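Local coordinates for hypothetical protein ST1625 (Sulfolobus tokodaii, PDB 1WY6), which is of unknown function but folds as an archaeal helical repeat protein, an all-helical array of a kind that often serves in protein binding, at residues A[20-23]-A[24-27]; A[55-58]-A[59-62]. One frame throughout, in Å; residues are numbered along the deposited sequence.

Contact 1: A[20-23]-A[24-27]; sequences DGYI and DEGV
Glu25 folds back over the start of its own helix and lays one carboxylate oxygen against Tyr22: OE1 lies 3.2 Å from Tyr22 CB and 3.7 Å from Tyr22 CD1. The oxygen arrives at the edge of the phenol ring, close to its plane, while the carboxylate as a whole stands at 88° to the ring. The bend that makes this possible is at the second torsion of Glu25 (chi2 77°), which turns CD back toward the residue before the helix. OE1 makes no hydrogen bond to Tyr22 O, since both are acceptors, so the contact is one of carboxylate oxygen against ring-edge and CB carbons. Cutting the side chain back to an alanine here would remove the carboxylate and is likely to leave Tyr22 CB and CD1 without this neighbour. One shell further out, the backbone bonds of the first helical turn hold Tyr22 in place. Tyr22 is the N-cap, and its carbonyl O receives Gly26 N at 3.1 Å with an almost straight N-H...O angle of 175°. The next bond runs from Val27 N to Ile23 O, 2.9 Å. Along the same turn, Ile23 CG2 meets Val27 CG2 at 4.0 Å, the two branched side chains crossing at a slant on the buried flank of the helix. Before the cap, the chain leaves the preceding helix through a Schellman motif at Gly21, whose phi is positive and where a beta carbon would collide with the carbonyl O of Asp20. An inverse gamma turn centred on Tyr22 follows, with a weak bond from Ile23 N to Gly21 O, and completes the tight reversal of an antiparallel helical hairpin. Helices 7-19 and 23-36 are thus joined at this corner, and Ile23 and Val27 pack from it onto helix 55-65, touching Tyr57, Gln60, Lys64 and Ile65.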
ATOM      1  N   ASP A  20     -15.078 -10.623   2.331  1.00 14.78           N
ATOM      2  CA  ASP A  20     -15.407 -11.995   1.943  1.00 13.56           C
ATOM      3  C   ASP A  20     -15.144 -12.342   0.483  1.00 14.16           C
ATOM      4  O   ASP A  20     -15.406 -13.466   0.064  1.00 12.77           O
ATOM      5  CB  ASP A  20     -16.874 -12.295   2.252  1.00 16.22           C
ATOM      6  CG  ASP A  20     -17.167 -12.345   3.745  1.00 18.35           C
ATOM      7  OD1 ASP A  20     -18.359 -12.433   4.097  1.00 24.48           O
ATOM      8  OD2 ASP A  20     -16.216 -12.299   4.560  1.00 26.56           O
ATOM      9  N   GLY A  21     -14.656 -11.382  -0.297  1.00 11.24           N
ATOM     10  CA  GLY A  21     -14.372 -11.662  -1.692  1.00 12.50           C
ATOM     11  C   GLY A  21     -15.510 -11.377  -2.652  1.00 12.68           C
ATOM     12  O   GLY A  21     -15.372 -11.600  -3.852  1.00 15.75           O
ATOM     13  N   TYR A  22     -16.639 -10.915  -2.128  1.00 12.36           N
ATOM     14  CA  TYR A  22     -17.793 -10.565  -2.957  1.00 13.35           C
ATOM     15  C   TYR A  22     -17.533  -9.133  -3.422  1.00 14.29           C
ATOM     16  O   TYR A  22     -18.227  -8.207  -3.010  1.00  9.20           O
ATOM     17  CB  TYR A  22     -19.072 -10.601  -2.123  1.00 14.93           C
ATOM     18  CG  TYR A  22     -19.525 -11.981  -1.697  1.00 17.25           C
ATOM     19  CD1 TYR A  22     -20.444 -12.703  -2.468  1.00 18.65           C
ATOM     20  CD2 TYR A  22     -19.082 -12.546  -0.500  1.00 10.41           C
ATOM     21  CE1 TYR A  22     -20.921 -13.943  -2.052  1.00 13.09           C
ATOM     22  CE2 TYR A  22     -19.553 -13.792  -0.075  1.00  8.65           C
ATOM     23  CZ  TYR A  22     -20.479 -14.477  -0.858  1.00 12.25           C
ATOM     24  OH  TYR A  22     -21.003 -15.669  -0.422  1.00 21.26           O
ATOM     25  N   ILE A  23     -16.520  -8.957  -4.272  1.00  8.99           N
ATOM     26  CA  ILE A  23     -16.134  -7.630  -4.758  1.00  8.99           C
ATOM     27  C   ILE A  23     -17.230  -6.812  -5.475  1.00  8.99           C
ATOM     28  O   ILE A  23     -17.456  -5.658  -5.130  1.00 12.75           O
ATOM     29  CB  ILE A  23     -14.894  -7.723  -5.696  1.00  8.99           C
ATOM     30  CG1 ILE A  23     -13.823  -8.644  -5.086  1.00  8.99           C
ATOM     31  CG2 ILE A  23     -14.312  -6.335  -5.918  1.00  8.99           C
ATOM     32  CD1 ILE A  23     -13.245  -8.163  -3.751  1.00  8.99           C
ATOM     33  N   ASP A  24     -17.904  -7.403  -6.462  1.00 15.09           N
ATOM     34  CA  ASP A  24     -18.942  -6.685  -7.204  1.00 18.14           C
ATOM     35  C   ASP A  24     -20.061  -6.209  -6.291  1.00 17.05           C
ATOM     36  O   ASP A  24     -20.536  -5.082  -6.408  1.00 12.84           O
ATOM     37  CB  ASP A  24     -19.553  -7.575  -8.293  1.00 20.04           C
ATOM     38  CG  ASP A  24     -18.530  -8.051  -9.304  1.00 30.42           C
ATOM     39  OD1 ASP A  24     -17.922  -7.210  -9.996  1.00 31.04           O
ATOM     40  OD2 ASP A  24     -18.333  -9.274  -9.410  1.00 39.21           O
ATOM     41  N   GLU A  25     -20.488  -7.089  -5.396  1.00 15.75           N
ATOM     42  CA  GLU A  25     -21.553  -6.771  -4.464  1.00 15.73           C
ATOM     43  C   GLU A  25     -21.173  -5.570  -3.595  1.00 13.36           C
ATOM     44  O   GLU A  25     -21.901  -4.573  -3.536  1.00 14.70           O
ATOM     45  CB  GLU A  25     -21.855  -7.985  -3.575  1.00 16.47           C
ATOM     46  CG  GLU A  25     -22.572  -9.158  -4.252  1.00 18.81           C
ATOM     47  CD  GLU A  25     -21.665 -10.014  -5.131  1.00 24.00           C
ATOM     48  OE1 GLU A  25     -20.425  -9.972  -4.961  1.00 21.61           O
ATOM     49  OE2 GLU A  25     -22.203 -10.751  -5.985  1.00 19.91           O
ATOM     50  N   GLY A  26     -20.031  -5.665  -2.919  1.00 10.83           N
ATOM     51  CA  GLY A  26     -19.594  -4.574  -2.065  1.00 11.82           C
ATOM     52  C   GLY A  26     -19.339  -3.281  -2.823  1.00 11.96           C
ATOM     53  O   GLY A  26     -19.621  -2.202  -2.313  1.00 14.95           O
ATOM     54  N   VAL A  27     -18.813  -3.376  -4.040  1.00 13.39           N
ATOM     55  CA  VAL A  27     -18.535  -2.180  -4.845  1.00 12.05           C
ATOM     56  C   VAL A  27     -19.817  -1.479  -5.285  1.00 12.78           C
ATOM     57  O   VAL A  27     -19.894  -0.247  -5.312  1.00 13.16           O
ATOM     58  CB  VAL A  27     -17.684  -2.537  -6.090  1.00 11.53           C
ATOM     59  CG1 VAL A  27     -17.621  -1.354  -7.054  1.00 10.94           C
ATOM     60  CG2 VAL A  27     -16.283  -2.909  -5.652  1.00 11.31           C
TER

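Contact 2: A[55-58]-A[59-62]; sequences CRYM and FQVL
Met58 reaches out with CG anti to its backbone N (chi1 -179°) and stays extended to SD. These first two torsions carry the sulfur to 5.0 Å from the centroid of the Phe59 ring, 32° off the ring normal, an oblique Met-aromatic contact; the bend at chi3 then turns CE aside. The same side chain runs beside Leu62, pointing the same way, with CG 4.1 Å from Leu62 CD1. Both belong to the first turns of helix 55-65, one of the packed helices of this helical repeat fold; Met58 touches Leu50 of helix 44-52 and Val80 of helix 78-86, while Cys55 is disulfide-bonded to Cys83. Gln60, extended beyond CG, lies along the other flank: NE2 sits at the edge of the Tyr57 ring, 4.0 Å from CD1, with amide and ring planes perpendicular, and 2.9 Å from Arg56 O. A face of the same ring takes Arg56 CB, offset toward the rim. In the backbone, Tyr57 O accepts Val61 N at 3.0 Å and, weakly, Gln60 N, while Leu62 N bonds to Met58 O. Phe59 N instead donates to a water, which in turn donates to Cys55 O at 2.9 Å and so spans this turn.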
ATOM      1  N   CYS A  55      -5.199  -9.572   1.723  1.00 16.56           N
ATOM      2  CA  CYS A  55      -4.352  -9.151   0.613  1.00 16.68           C
ATOM      3  C   CYS A  55      -4.771  -9.765  -0.724  1.00 16.04           C
ATOM      4  O   CYS A  55      -4.404  -9.266  -1.793  1.00 12.63           O
ATOM      5  CB  CYS A  55      -2.888  -9.483   0.919  1.00 16.05           C
ATOM      6  SG  CYS A  55      -2.162  -8.367   2.165  1.00 16.42           S
ATOM      7  N   ARG A  56      -5.537 -10.846  -0.661  1.00 15.57           N
ATOM      8  CA  ARG A  56      -6.020 -11.505  -1.873  1.00 15.24           C
ATOM      9  C   ARG A  56      -7.005 -10.614  -2.630  1.00 15.34           C
ATOM     10  O   ARG A  56      -7.180 -10.780  -3.832  1.00 12.54           O
ATOM     11  CB  ARG A  56      -6.763 -12.805  -1.544  1.00 17.04           C
ATOM     12  CG  ARG A  56      -5.953 -13.960  -0.989  1.00 19.16           C
ATOM     13  CD  ARG A  56      -6.904 -15.126  -0.718  1.00 17.75           C
ATOM     14  NE  ARG A  56      -7.663 -15.469  -1.921  1.00 22.48           N
ATOM     15  CZ  ARG A  56      -8.807 -16.152  -1.933  1.00 15.30           C
ATOM     16  NH1 ARG A  56      -9.353 -16.577  -0.802  1.00 15.65           N
ATOM     17  NH2 ARG A  56      -9.401 -16.419  -3.088  1.00 20.32           N
ATOM     18  N   TYR A  57      -7.644  -9.681  -1.925  1.00 14.35           N
ATOM     19  CA  TYR A  57      -8.655  -8.809  -2.536  1.00 13.32           C
ATOM     20  C   TYR A  57      -8.342  -7.315  -2.579  1.00 11.63           C
ATOM     21  O   TYR A  57      -8.860  -6.593  -3.436  1.00 12.19           O
ATOM     22  CB  TYR A  57      -9.997  -8.962  -1.801  1.00 15.40           C
ATOM     23  CG  TYR A  57     -10.437 -10.381  -1.523  1.00 14.77           C
ATOM     24  CD1 TYR A  57     -10.414 -11.352  -2.525  1.00 13.90           C
ATOM     25  CD2 TYR A  57     -10.906 -10.748  -0.258  1.00 11.43           C
ATOM     26  CE1 TYR A  57     -10.845 -12.662  -2.276  1.00 11.05           C
ATOM     27  CE2 TYR A  57     -11.344 -12.047   0.002  1.00 14.75           C
ATOM     28  CZ  TYR A  57     -11.307 -13.002  -1.014  1.00 15.73           C
ATOM     29  OH  TYR A  57     -11.708 -14.293  -0.760  1.00 11.55           O
ATOM     30  N   MET A  58      -7.523  -6.853  -1.641  1.00 11.58           N
ATOM     31  CA  MET A  58      -7.189  -5.437  -1.542  1.00 11.55           C
ATOM     32  C   MET A  58      -7.028  -4.702  -2.870  1.00 12.59           C
ATOM     33  O   MET A  58      -7.692  -3.698  -3.109  1.00 11.87           O
ATOM     34  CB  MET A  58      -5.925  -5.237  -0.702  1.00 11.39           C
ATOM     35  CG  MET A  58      -5.533  -3.770  -0.552  1.00 11.76           C
ATOM     36  SD  MET A  58      -4.143  -3.485   0.558  1.00  9.53           S
ATOM     37  CE  MET A  58      -4.967  -3.519   2.134  1.00 17.40           C
ATOM     38  N   PHE A  59      -6.167  -5.204  -3.744  1.00 14.64           N
ATOM     39  CA  PHE A  59      -5.936  -4.534  -5.014  1.00 16.06           C
ATOM     40  C   PHE A  59      -7.117  -4.558  -5.982  1.00 16.23           C
ATOM     41  O   PHE A  59      -7.307  -3.611  -6.737  1.00 18.74           O
ATOM     42  CB  PHE A  59      -4.663  -5.098  -5.648  1.00 16.64           C
ATOM     43  CG  PHE A  59      -3.445  -4.923  -4.774  1.00 17.58           C
ATOM     44  CD1 PHE A  59      -2.617  -6.001  -4.477  1.00 17.85           C
ATOM     45  CD2 PHE A  59      -3.159  -3.684  -4.203  1.00 18.05           C
ATOM     46  CE1 PHE A  59      -1.524  -5.847  -3.615  1.00 20.37           C
ATOM     47  CE2 PHE A  59      -2.075  -3.519  -3.345  1.00 17.13           C
ATOM     48  CZ  PHE A  59      -1.253  -4.603  -3.047  1.00 20.72           C
ATOM     49  N   GLN A  60      -7.913  -5.624  -5.959  1.00 15.55           N
ATOM     50  CA  GLN A  60      -9.097  -5.707  -6.824  1.00 18.50           C
ATOM     51  C   GLN A  60     -10.066  -4.603  -6.402  1.00 17.05           C
ATOM     52  O   GLN A  60     -10.715  -3.960  -7.230  1.00 16.51           O
ATOM     53  CB  GLN A  60      -9.802  -7.054  -6.654  1.00 18.88           C
ATOM     54  CG  GLN A  60      -9.006  -8.273  -7.099  1.00 26.48           C
ATOM     55  CD  GLN A  60      -9.674  -9.575  -6.669  1.00 37.09           C
ATOM     56  OE1 GLN A  60     -10.889  -9.749  -6.821  1.00 38.47           O
ATOM     57  NE2 GLN A  60      -8.880 -10.496  -6.134  1.00 34.87           N
ATOM     58  N   VAL A  61     -10.173  -4.408  -5.090  1.00 16.91           N
ATOM     59  CA  VAL A  61     -11.047  -3.380  -4.546  1.00 16.30           C
ATOM     60  C   VAL A  61     -10.543  -2.002  -4.948  1.00 13.90           C
ATOM     61  O   VAL A  61     -11.309  -1.189  -5.460  1.00 12.73           O
ATOM     62  CB  VAL A  61     -11.109  -3.439  -3.013  1.00 16.25           C
ATOM     63  CG1 VAL A  61     -11.911  -2.256  -2.491  1.00 17.96           C
ATOM     64  CG2 VAL A  61     -11.743  -4.756  -2.566  1.00 18.79           C
ATOM     65  N   LEU A  62      -9.256  -1.746  -4.718  1.00 11.84           N
ATOM     66  CA  LEU A  62      -8.658  -0.458  -5.054  1.00 12.36           C
ATOM     67  C   LEU A  62      -8.781  -0.111  -6.538  1.00 11.75           C
ATOM     68  O   LEU A  62      -9.009   1.047  -6.888  1.00 11.71           O
ATOM     69  CB  LEU A  62      -7.184  -0.423  -4.636  1.00 11.50           C
ATOM     70  CG  LEU A  62      -6.918  -0.322  -3.136  1.00 10.70           C
ATOM     71  CD1 LEU A  62      -5.420  -0.347  -2.879  1.00 16.40           C
ATOM     72  CD2 LEU A  62      -7.535   0.967  -2.598  1.00 12.04           C
TER
HETATM   73  O   HOH W   1      -5.221  -7.964  -4.234  1.00 11.64           O

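How the contacts relate
Contact 1 precedes contact 2 in sequence, yet their centres are about 10 Å apart and the two meet directly. The corner at 20-23 rests on the start of helix 55-65: Gly21 N lies 3.4 Å from Tyr57 CE2, and Ile23 CD1 is 3.9 Å from Tyr57 CB. Ile23 also reaches the amide of Gln60, with CG1 3.6 Å from OE1. These are packing contacts. Ile23 therefore belongs to both settings, as the residue that begins helix 23-36 and as a neighbour of the 55-62 segment. Together the contacts join helix 23-36 and the turn before it to helix 55-65, near one end of the array; the function of the protein being unknown, neither contact can be tied to a site.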